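Local atomic coordinates of dihydrofolate reductase, putative (Aspergillus flavus, PDB entry 6DRS), a protein that probably catalyses the NADPH-dependent reduction of dihydrofolate to tetrahydrofolate, and is captured here with NADP and an antifolate inhibitor. Residues A[130-133]-A[137-140]; A[66-71]-A[93-98]; A[230-233]-A[238-241]. All blocks are in the same frame, centred on the assembly; numbering follows the deposited sequence.

In the fold
All three contacts are partly buried, yet their chemistry follows their place in the fold. The helices of contacts 1 and 2 cover opposite faces of the sheet around strand 81-85: Ala138 touches Val83 and Val85, while Tyr67 and Val96 touch Ile84. With centres about 14 Å apart, these contacts meet where Val131 packs on Ser93 and Val96, and both touch NADP. Contact 1 fits small side chains between strand and helix without a hydrogen bond across it, whereas contact 2 joins two helices by an apolar touch and a salt bridge. Contact 3, about 34 Å from contact 1 and about 31 Å from contact 2 between centres, holds a hairpin together by backbone bonds and a stacked tryptophan.

Contact 1 of 3, residues A[130-133]-A[137-140]; sequences IVSS and AALE. With NAP (NADP nicotinamide-adenine-dinucleotide phosphate), chain H.
Ser132, the last residue of strand 128-132, rests against Ala137 and Ala138 in the first turn of helix 135-146, and its short side chain carries most of the contact. Ser132 CB is 3.7 Å from Ala138 CA and faces the methyl of Ala137, with 4.2 Å between Ser132 CB and Ala137 CB. One bond further out, Ser132 OG lies 3.4 Å from Ala138 CA and 3.8 Å from Ala138 CB. The first torsion (chi1 -45°) turns OG anti to the carbonyl carbon, directing it along the flank of the helix. There it finds its polar partner in OD2 of Asp141, one turn on, to which it is hydrogen-bonded.

Ser133 adds a lighter touch at the more open end, with Ser133 OG 3.6 Å from Ala137 CB. Its backbone carbonyl lies against the cofactor: Ser133 O comes within 3.2 Å of C2A on the adenine of NADP. The loop leaving the strand thus borders the adenine while the strand itself packs on the helix. Behind Ala138, Val83, Val85 and Ile61 continue the apolar layer, and backbone bonds from Ile130 and Ser132 tie the strand to its parallel neighbour 81-85.

This is the opening half of a beta-alpha-beta crossover, in which helix 135-146 leads the chain from strand 128-132 to the parallel strand 150-157. Alanine and serine let the two backbones approach to 5.2 Å between Ser132 CA and Ala138 CA. No hydrogen bond links the two segments themselves, so their cohesion is van der Waals contact, while the buried serine hydroxyl is satisfied by an acid of the same helix. That bond, made just past the packed alanines, probably helps to fix the Ser132 chi1 torsion and the position of the helix against the strand.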
loop_
_atom_site.group_PDB
_atom_site.type_symbol
_atom_site.label_atom_id
_atom_site.label_comp_id
_atom_site.label_asym_id
_atom_site.label_seq_id
_atom_site.Cartn_x
_atom_site.Cartn_y
_atom_site.Cartn_z
ATOM N N ILE A 130 -7.627 -9.504 -9.419
ATOM C CA ILE A 130 -7.220 -10.824 -9.851
ATOM C C ILE A 130 -6.511 -11.549 -8.695
ATOM O O ILE A 130 -5.951 -10.915 -7.794
ATOM C CB ILE A 130 -6.334 -10.741 -11.100
ATOM C CG1 ILE A 130 -4.971 -10.141 -10.774
ATOM C CG2 ILE A 130 -7.034 -9.932 -12.175
ATOM C CD1 ILE A 130 -4.191 -9.697 -12.005
ATOM N N VAL A 131 -6.502 -12.879 -8.753
ATOM C CA VAL A 131 -5.993 -13.698 -7.649
ATOM C C VAL A 131 -4.849 -14.551 -8.185
ATOM O O VAL A 131 -5.030 -15.162 -9.186
ATOM C CB VAL A 131 -7.118 -14.598 -7.105
ATOM C CG1 VAL A 131 -6.621 -15.490 -5.972
ATOM C CG2 VAL A 131 -8.350 -13.798 -6.700
ATOM N N SER A 132 -3.695 -14.560 -7.523
ATOM C CA SER A 132 -2.520 -15.292 -7.953
ATOM C C SER A 132 -2.047 -16.192 -6.814
ATOM O O SER A 132 -2.418 -15.980 -5.655
ATOM C CB SER A 132 -1.400 -14.347 -8.334
ATOM O OG SER A 132 -1.911 -13.293 -9.142
ATOM N N SER A 133 -1.165 -17.120 -7.160
ATOM C CA SER A 133 -0.724 -18.202 -6.277
ATOM C C SER A 133 0.564 -17.807 -5.535
ATOM O O SER A 133 1.108 -18.581 -4.728
ATOM C CB SER A 133 -0.509 -19.447 -7.085
ATOM O OG SER A 133 0.584 -19.257 -7.972
ATOM N N ALA A 137 4.198 -14.976 -9.167
ATOM C CA ALA A 137 3.036 -15.259 -9.992
ATOM C C ALA A 137 2.209 -13.988 -10.204
ATOM O O ALA A 137 1.757 -13.747 -11.320
ATOM C CB ALA A 137 2.195 -16.345 -9.358
ATOM N N ALA A 138 1.987 -13.210 -9.138
ATOM C CA ALA A 138 1.223 -11.958 -9.221
ATOM C C ALA A 138 1.895 -10.982 -10.198
ATOM O O ALA A 138 1.230 -10.387 -11.069
ATOM C CB ALA A 138 1.073 -11.347 -7.843
ATOM N N LEU A 139 3.205 -10.822 -10.045
ATOM C CA LEU A 139 3.950 -9.911 -10.899
ATOM C C LEU A 139 3.808 -10.364 -12.360
ATOM O O LEU A 139 3.485 -9.563 -13.219
ATOM C CB LEU A 139 5.412 -9.864 -10.451
ATOM C CG LEU A 139 5.680 -9.080 -9.164
ATOM C CD1 LEU A 139 7.148 -9.178 -8.758
ATOM C CD2 LEU A 139 5.262 -7.620 -9.298
ATOM N N GLU A 140 4.006 -11.652 -12.623
ATOM C CA GLU A 140 3.845 -12.211 -13.961
ATOM C C GLU A 140 2.424 -11.955 -14.493
ATOM O O GLU A 140 2.250 -11.418 -15.602
ATOM C CB GLU A 140 4.072 -13.715 -13.900
ATOM C CG GLU A 140 5.284 -14.182 -14.661
ATOM C CD GLU A 140 5.708 -15.521 -14.096
ATOM O OE1 GLU A 140 4.815 -16.353 -13.846
ATOM O OE2 GLU A 140 6.916 -15.716 -13.874
HETATM P PA NAP H . -0.751 -10.834 4.673
HETATM O O1A NAP H . -1.589 -9.643 4.303
HETATM O O2A NAP H . 0.692 -11.057 4.402
HETATM O O5B NAP H . -1.547 -12.156 4.162
HETATM C C5B NAP H . -1.216 -13.501 4.562
HETATM C C4B NAP H . -1.950 -14.395 3.585
HETATM O O4B NAP H . -1.419 -14.189 2.274
HETATM C C3B NAP H . -1.765 -15.884 3.837
HETATM O O3B NAP H . -2.718 -16.356 4.801
HETATM C C2B NAP H . -2.005 -16.462 2.455
HETATM O O2B NAP H . -3.391 -16.380 2.130
HETATM C C1B NAP H . -1.386 -15.423 1.539
HETATM N N9A NAP H . 0.006 -15.733 1.267
HETATM C C8A NAP H . 0.991 -15.239 2.034
HETATM N N7A NAP H . 2.184 -15.670 1.573
HETATM C C5A NAP H . 1.966 -16.443 0.488
HETATM C C6A NAP H . 2.818 -17.201 -0.457
HETATM N N6A NAP H . 4.145 -17.148 -0.278
HETATM N N1A NAP H . 2.261 -17.901 -1.468
HETATM C C2A NAP H . 0.922 -17.898 -1.600
HETATM N N3A NAP H . 0.083 -17.226 -0.767
HETATM C C4A NAP H . 0.521 -16.493 0.289
HETATM O O3 NAP H . -1.087 -11.080 6.261
HETATM P PN NAP H . -0.269 -10.577 7.579
HETATM O O1N NAP H . 1.188 -10.653 7.387
HETATM O O2N NAP H . -0.957 -11.356 8.677
HETATM O O5D NAP H . -0.724 -9.048 7.688
HETATM C C5D NAP H . -2.080 -8.704 7.824
HETATM C C4D NAP H . -2.041 -7.637 8.897
HETATM O O4D NAP H . -1.123 -6.626 8.483
HETATM C C3D NAP H . -3.358 -6.956 9.184
HETATM O O3D NAP H . -3.374 -6.657 10.605
HETATM C C2D NAP H . -3.252 -5.693 8.372
HETATM O O2D NAP H . -4.062 -4.685 8.923
HETATM C C1D NAP H . -1.781 -5.356 8.476
HETATM N N1N NAP H . -1.314 -4.504 7.362
HETATM C C2N NAP H . -0.816 -3.283 7.666
HETATM C C3N NAP H . -0.370 -2.397 6.664
HETATM C C7N NAP H . 0.200 -1.032 7.046
HETATM O O7N NAP H . 0.695 -0.291 6.191
HETATM N N7N NAP H . 0.144 -0.665 8.340
HETATM C C4N NAP H . -0.493 -2.798 5.319
HETATM C C5N NAP H . -1.019 -4.062 5.045
HETATM C C6N NAP H . -1.441 -4.901 6.078
HETATM P P2B NAP H . -4.372 -17.640 2.333
HETATM O O1X NAP H . -4.471 -17.855 3.837
HETATM O O2X NAP H . -5.701 -17.096 1.849
HETATM O O3X NAP H . -3.584 -18.672 1.586
#

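Contact 2 of 3, residues A[66-71]-A[93-98]; sequences TYDSVP and SKRVAE. With NAP (NADP nicotinamide-adenine-dinucleotide phosphate), chain H.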
loop_
_atom_site.group_PDB
_atom_site.type_symbol
_atom_site.label_atom_id
_atom_site.label_comp_id
_atom_site.label_asym_id
_atom_site.label_seq_id
_atom_site.Cartn_x
_atom_site.Cartn_y
_atom_site.Cartn_z
ATOM N N THR A 66 -4.660 -9.006 4.057
ATOM C CA THR A 66 -4.743 -7.563 3.832
ATOM C C THR A 66 -5.949 -7.259 2.944
ATOM O O THR A 66 -6.711 -6.327 3.219
ATOM C CB THR A 66 -3.443 -7.008 3.237
ATOM O OG1 THR A 66 -2.396 -7.230 4.185
ATOM C CG2 THR A 66 -3.546 -5.530 2.932
ATOM N N TYR A 67 -6.158 -8.074 1.907
ATOM C CA TYR A 67 -7.417 -7.912 1.154
ATOM C C TYR A 67 -8.612 -7.919 2.115
ATOM O O TYR A 67 -9.454 -7.032 2.068
ATOM C CB TYR A 67 -7.566 -8.957 0.051
ATOM C CG TYR A 67 -8.836 -8.787 -0.746
ATOM C CD1 TYR A 67 -8.934 -7.828 -1.750
ATOM C CD2 TYR A 67 -9.945 -9.590 -0.509
ATOM C CE1 TYR A 67 -10.094 -7.677 -2.499
ATOM C CE2 TYR A 67 -11.122 -9.432 -1.230
ATOM C CZ TYR A 67 -11.189 -8.488 -2.244
ATOM O OH TYR A 67 -12.333 -8.349 -2.980
ATOM N N ASP A 68 -8.658 -8.913 3.006
ATOM C CA ASP A 68 -9.803 -9.089 3.928
ATOM C C ASP A 68 -9.895 -7.917 4.909
ATOM O O ASP A 68 -10.986 -7.566 5.328
ATOM C CB ASP A 68 -9.741 -10.441 4.640
ATOM C CG ASP A 68 -10.118 -11.604 3.742
ATOM O OD1 ASP A 68 -10.661 -11.340 2.652
ATOM O OD2 ASP A 68 -9.860 -12.770 4.135
ATOM N N SER A 69 -8.765 -7.298 5.239
ATOM C CA SER A 69 -8.723 -6.189 6.192
ATOM C C SER A 69 -9.473 -4.964 5.676
ATOM O O SER A 69 -9.904 -4.142 6.496
ATOM C CB SER A 69 -7.323 -5.815 6.561
ATOM O OG SER A 69 -6.684 -5.113 5.514
ATOM N N VAL A 70 -9.612 -4.824 4.352
ATOM C CA VAL A 70 -10.410 -3.719 3.807
ATOM C C VAL A 70 -11.885 -4.083 3.968
ATOM O O VAL A 70 -12.263 -5.189 3.623
ATOM C CB VAL A 70 -10.110 -3.480 2.315
ATOM C CG1 VAL A 70 -10.676 -2.148 1.856
ATOM C CG2 VAL A 70 -8.626 -3.568 2.006
ATOM N N PRO A 71 -12.715 -3.146 4.436
ATOM C CA PRO A 71 -14.169 -3.382 4.570
ATOM C C PRO A 71 -14.775 -3.829 3.231
ATOM O O PRO A 71 -14.326 -3.367 2.184
ATOM C CB PRO A 71 -14.768 -2.027 4.994
ATOM C CG PRO A 71 -13.592 -1.238 5.529
ATOM C CD PRO A 71 -12.390 -1.752 4.763
ATOM N N SER A 93 -10.610 -16.782 -5.630
ATOM C CA SER A 93 -11.116 -16.359 -6.971
ATOM C C SER A 93 -12.635 -16.168 -6.960
ATOM O O SER A 93 -13.105 -15.079 -7.294
ATOM C CB SER A 93 -10.740 -17.349 -8.024
ATOM O OG SER A 93 -9.350 -17.280 -8.268
ATOM N N LYS A 94 -13.400 -17.206 -6.582
ATOM C CA LYS A 94 -14.868 -17.099 -6.662
ATOM C C LYS A 94 -15.358 -15.916 -5.829
ATOM O O LYS A 94 -16.254 -15.160 -6.257
ATOM C CB LYS A 94 -15.583 -18.352 -6.155
ATOM C CG LYS A 94 -15.309 -19.650 -6.906
ATOM C CD LYS A 94 -16.601 -20.449 -7.170
ATOM C CE LYS A 94 -16.530 -21.933 -6.855
ATOM N NZ LYS A 94 -15.189 -22.504 -7.132
ATOM N N ARG A 95 -14.789 -15.755 -4.637
ATOM C CA ARG A 95 -15.287 -14.710 -3.733
ATOM C C ARG A 95 -14.858 -13.324 -4.256
ATOM O O ARG A 95 -15.617 -12.357 -4.156
ATOM C CB ARG A 95 -14.820 -14.991 -2.296
ATOM C CG ARG A 95 -15.184 -13.911 -1.285
ATOM C CD ARG A 95 -14.749 -14.270 0.127
ATOM N NE ARG A 95 -13.307 -14.337 0.319
ATOM C CZ ARG A 95 -12.571 -13.321 0.746
ATOM N NH1 ARG A 95 -13.136 -12.142 0.957
ATOM N NH2 ARG A 95 -11.286 -13.504 0.999
ATOM N N VAL A 96 -13.634 -13.218 -4.776
ATOM C CA VAL A 96 -13.130 -11.914 -5.289
ATOM C C VAL A 96 -13.979 -11.515 -6.514
ATOM O O VAL A 96 -14.498 -10.377 -6.576
ATOM C CB VAL A 96 -11.617 -11.975 -5.586
ATOM C CG1 VAL A 96 -11.157 -10.845 -6.500
ATOM C CG2 VAL A 96 -10.786 -12.013 -4.301
ATOM N N ALA A 97 -14.212 -12.493 -7.414
ATOM C CA ALA A 97 -15.046 -12.284 -8.616
ATOM C C ALA A 97 -16.394 -11.718 -8.190
ATOM O O ALA A 97 -16.915 -10.791 -8.801
ATOM C CB ALA A 97 -15.201 -13.562 -9.392
ATOM N N GLU A 98 -16.907 -12.228 -7.082
ATOM C CA GLU A 98 -18.208 -11.798 -6.620
ATOM C C GLU A 98 -18.128 -10.354 -6.124
ATOM O O GLU A 98 -19.009 -9.541 -6.428
ATOM C CB GLU A 98 -18.674 -12.739 -5.515
ATOM C CG GLU A 98 -20.178 -12.815 -5.351
ATOM C CD GLU A 98 -20.566 -13.707 -4.178
ATOM O OE1 GLU A 98 -20.148 -14.900 -4.170
ATOM O OE2 GLU A 98 -21.255 -13.205 -3.261
HETATM P PA NAP H . -0.751 -10.834 4.673
HETATM O O1A NAP H . -1.589 -9.643 4.303
HETATM O O2A NAP H . 0.692 -11.057 4.402
HETATM O O5B NAP H . -1.547 -12.156 4.162
HETATM C C5B NAP H . -1.216 -13.501 4.562
HETATM C C4B NAP H . -1.950 -14.395 3.585
HETATM O O4B NAP H . -1.419 -14.189 2.274
HETATM C C3B NAP H . -1.765 -15.884 3.837
HETATM O O3B NAP H . -2.718 -16.356 4.801
HETATM C C2B NAP H . -2.005 -16.462 2.455
HETATM O O2B NAP H . -3.391 -16.380 2.130
HETATM C C1B NAP H . -1.386 -15.423 1.539
HETATM N N9A NAP H . 0.006 -15.733 1.267
HETATM C C8A NAP H . 0.991 -15.239 2.034
HETATM N N7A NAP H . 2.184 -15.670 1.573
HETATM C C5A NAP H . 1.966 -16.443 0.488
HETATM C C6A NAP H . 2.818 -17.201 -0.457
HETATM N N6A NAP H . 4.145 -17.148 -0.278
HETATM N N1A NAP H . 2.261 -17.901 -1.468
HETATM C C2A NAP H . 0.922 -17.898 -1.600
HETATM N N3A NAP H . 0.083 -17.226 -0.767
HETATM C C4A NAP H . 0.521 -16.493 0.289
HETATM O O3 NAP H . -1.087 -11.080 6.261
HETATM P PN NAP H . -0.269 -10.577 7.579
HETATM O O1N NAP H . 1.188 -10.653 7.387
HETATM O O2N NAP H . -0.957 -11.356 8.677
HETATM O O5D NAP H . -0.724 -9.048 7.688
HETATM C C5D NAP H . -2.080 -8.704 7.824
HETATM C C4D NAP H . -2.041 -7.637 8.897
HETATM O O4D NAP H . -1.123 -6.626 8.483
HETATM C C3D NAP H . -3.358 -6.956 9.184
HETATM O O3D NAP H . -3.374 -6.657 10.605
HETATM C C2D NAP H . -3.252 -5.693 8.372
HETATM O O2D NAP H . -4.062 -4.685 8.923
HETATM C C1D NAP H . -1.781 -5.356 8.476
HETATM N N1N NAP H . -1.314 -4.504 7.362
HETATM C C2N NAP H . -0.816 -3.283 7.666
HETATM C C3N NAP H . -0.370 -2.397 6.664
HETATM C C7N NAP H . 0.200 -1.032 7.046
HETATM O O7N NAP H . 0.695 -0.291 6.191
HETATM N N7N NAP H . 0.144 -0.665 8.340
HETATM C C4N NAP H . -0.493 -2.798 5.319
HETATM C C5N NAP H . -1.019 -4.062 5.045
HETATM C C6N NAP H . -1.441 -4.901 6.078
HETATM P P2B NAP H . -4.372 -17.640 2.333
HETATM O O1X NAP H . -4.471 -17.855 3.837
HETATM O O2X NAP H . -5.701 -17.096 1.849
HETATM O O3X NAP H . -3.584 -18.672 1.586
#
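Tyr67 and Asp68 of helix 64-69 meet Arg95 and Val96 of helix 89-116, two helices side by side on one face of the parallel part of the sheet, in the adenosine-binding region of the dihydrofolate reductase fold. Helix 64-69 belongs to a beta-alpha-beta crossover between strands 57-63 and 81-85, and Ile84 of the latter touches both Tyr67 and Val96.

The charged interaction is a salt bridge. Arg95 NH2 gives Asp68 OD1 a bond of 2.8 Å that enters on the syn lone pair, and Arg95 NH1 adds a weak one of 3.1 Å to the same OD1. Because both nitrogens share one oxygen and the carboxylate and guanidinium planes stand 52° apart, this is not a flat two-oxygen pairing. The arginine reaches it through an extended chain that bends at chi3 (66°). Its NH1 also approaches the edge of the Tyr67 ring near its plane, with 4.0 Å between Arg95 NH1 and Tyr67 CE2. OD2 of Asp68 pairs with Arg64, a residue that itself bonds to NADP, while Glu99 takes both NH1 of Arg95, in a salt bridge, and the phenol hydroxyl of Tyr67, in a hydrogen bond. The acid may therefore help to position a first-shell arginine.

Apolar contact is slighter. A methyl of Val96, CG2, comes within 4.0 Å of Tyr67 CE2.

Cofactor contacts come from the other side of helix 64-69. Thr66 OG1 donates a short bond of 2.5 Å to O1A on the adenosine-side phosphate of NADP, supported by a weak one from the Thr66 backbone N. Beside it, Thr66 CG2 lies 3.6 Å from C5N of the nicotinamide ring.

Contact 3 of 3, residues A[230-233]-A[238-241]; sequences EWKD and RIQM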
loop_
_atom_site.group_PDB
_atom_site.type_symbol
_atom_site.label_atom_id
_atom_site.label_comp_id
_atom_site.label_asym_id
_atom_site.label_seq_id
_atom_site.Cartn_x
_atom_site.Cartn_y
_atom_site.Cartn_z
ATOM N N GLU A 230 8.564 15.969 6.931
ATOM C CA GLU A 230 8.311 16.684 8.186
ATOM C C GLU A 230 7.256 15.935 9.016
ATOM O O GLU A 230 6.359 15.315 8.428
ATOM C CB GLU A 230 7.658 18.026 7.833
ATOM C CG GLU A 230 8.317 19.232 8.460
ATOM C CD GLU A 230 9.720 19.474 7.933
ATOM O OE1 GLU A 230 10.693 18.961 8.544
ATOM O OE2 GLU A 230 9.835 20.178 6.911
ATOM N N TRP A 231 7.301 16.045 10.354
ATOM C CA TRP A 231 6.207 15.552 11.214
ATOM C C TRP A 231 5.020 16.496 11.084
ATOM O O TRP A 231 5.215 17.680 10.980
ATOM C CB TRP A 231 6.616 15.419 12.688
ATOM C CG TRP A 231 7.582 14.311 12.954
ATOM C CD1 TRP A 231 8.925 14.454 13.137
ATOM C CD2 TRP A 231 7.317 12.897 13.052
ATOM N NE1 TRP A 231 9.516 13.232 13.322
ATOM C CE2 TRP A 231 8.559 12.256 13.285
ATOM C CE3 TRP A 231 6.167 12.103 12.995
ATOM C CZ2 TRP A 231 8.686 10.876 13.467
ATOM C CZ3 TRP A 231 6.293 10.742 13.156
ATOM C CH2 TRP A 231 7.533 10.136 13.380
ATOM N N LYS A 232 3.817 15.944 11.084
ATOM C CA LYS A 232 2.565 16.692 10.942
ATOM C C LYS A 232 1.574 16.125 11.968
ATOM O O LYS A 232 1.547 14.919 12.210
ATOM C CB LYS A 232 2.009 16.486 9.531
ATOM C CG LYS A 232 3.062 16.291 8.439
ATOM C CD LYS A 232 2.709 15.248 7.387
ATOM C CE LYS A 232 1.524 15.667 6.539
ATOM N NZ LYS A 232 1.034 14.557 5.690
ATOM N N ASP A 233 0.779 16.979 12.593
ATOM C CA ASP A 233 -0.037 16.511 13.698
ATOM C C ASP A 233 -1.354 16.010 13.125
ATOM O O ASP A 233 -1.926 16.678 12.310
ATOM C CB ASP A 233 -0.250 17.592 14.762
ATOM C CG ASP A 233 0.911 17.723 15.743
ATOM O OD1 ASP A 233 1.592 16.702 16.038
ATOM O OD2 ASP A 233 1.131 18.847 16.214
ATOM N N ARG A 238 1.245 11.878 15.504
ATOM C CA ARG A 238 1.966 12.646 14.481
ATOM C C ARG A 238 2.496 11.652 13.425
ATOM O O ARG A 238 2.828 10.499 13.758
ATOM C CB ARG A 238 3.006 13.601 15.093
ATOM C CG ARG A 238 4.106 12.927 15.910
ATOM C CD ARG A 238 5.295 13.738 16.457
ATOM N NE ARG A 238 6.478 12.894 16.698
ATOM C CZ ARG A 238 7.763 13.288 16.773
ATOM N NH1 ARG A 238 8.102 14.568 16.811
ATOM N NH2 ARG A 238 8.727 12.381 16.801
ATOM N N ILE A 239 2.565 12.083 12.156
ATOM C CA ILE A 239 2.998 11.213 11.029
ATOM C C ILE A 239 4.012 11.966 10.149
ATOM O O ILE A 239 3.983 13.203 10.064
ATOM C CB ILE A 239 1.778 10.723 10.204
ATOM C CG1 ILE A 239 1.078 11.880 9.471
ATOM C CG2 ILE A 239 0.825 9.900 11.073
ATOM C CD1 ILE A 239 0.156 11.462 8.336
ATOM N N GLN A 240 4.887 11.211 9.496
ATOM C CA GLN A 240 5.802 11.715 8.484
ATOM C C GLN A 240 6.024 10.595 7.455
ATOM O O GLN A 240 5.900 9.390 7.791
ATOM C CB GLN A 240 7.127 12.198 9.084
ATOM C CG GLN A 240 7.944 11.073 9.689
ATOM C CD GLN A 240 9.406 11.337 9.961
ATOM O OE1 GLN A 240 10.167 10.408 10.198
ATOM N NE2 GLN A 240 9.817 12.591 9.953
ATOM N N MET A 241 6.382 10.993 6.222
ATOM C CA MET A 241 6.581 10.055 5.112
ATOM C C MET A 241 8.056 10.068 4.715
ATOM O O MET A 241 8.656 11.126 4.563
ATOM C CB MET A 241 5.685 10.429 3.924
ATOM C CG MET A 241 4.208 10.021 4.123
ATOM S SD MET A 241 3.249 11.051 5.261
ATOM C CE MET A 241 1.565 10.600 4.846
HETATM O O HOH W 1 6.228 13.995 5.911
#
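Trp231 is held between two side chains of the facing strand, Arg238 over one face of its indole and Gln240 over the other. The guanidinium lies flat on the ring, planes 8° apart, with Arg238 CZ 3.7 Å from the centroid of the five-membered ring in a cation-pi stack. Opposite, Gln240 CG makes a CH-pi contact 3.6 Å from the centroid of the six-membered ring, and the amide plane runs nearly parallel to the indole. Both flanking chains place CG between backbone N and carbonyl carbon (chi1 61° and 66°), rising from the same side of the strand two residues apart. Next to this tight layer, in the backbone, the antiparallel hairpin is joined at the hydrogen-bonded pair Lys232 and Ile239: Lys232 N to Ile239 O is 2.9 Å and Ile239 N to Lys232 O 3.0 Å.

Packing is looser at the margins. Lys232 NZ comes no nearer than 4.1 Å to Met241 CE. At the exposed Glu230, the carbonyl O touches Gln240 CB and is also bridged by a water to Met241 N.

Polar ends are fixed from strand 174-183: Glu182 forms a salt bridge with Arg238 NH2, and Asn180 bonds Gln240 OE1. The indole stack thus probably combines dispersion with cation-pi attraction, its flat partners held in orientation by the neighbouring strand.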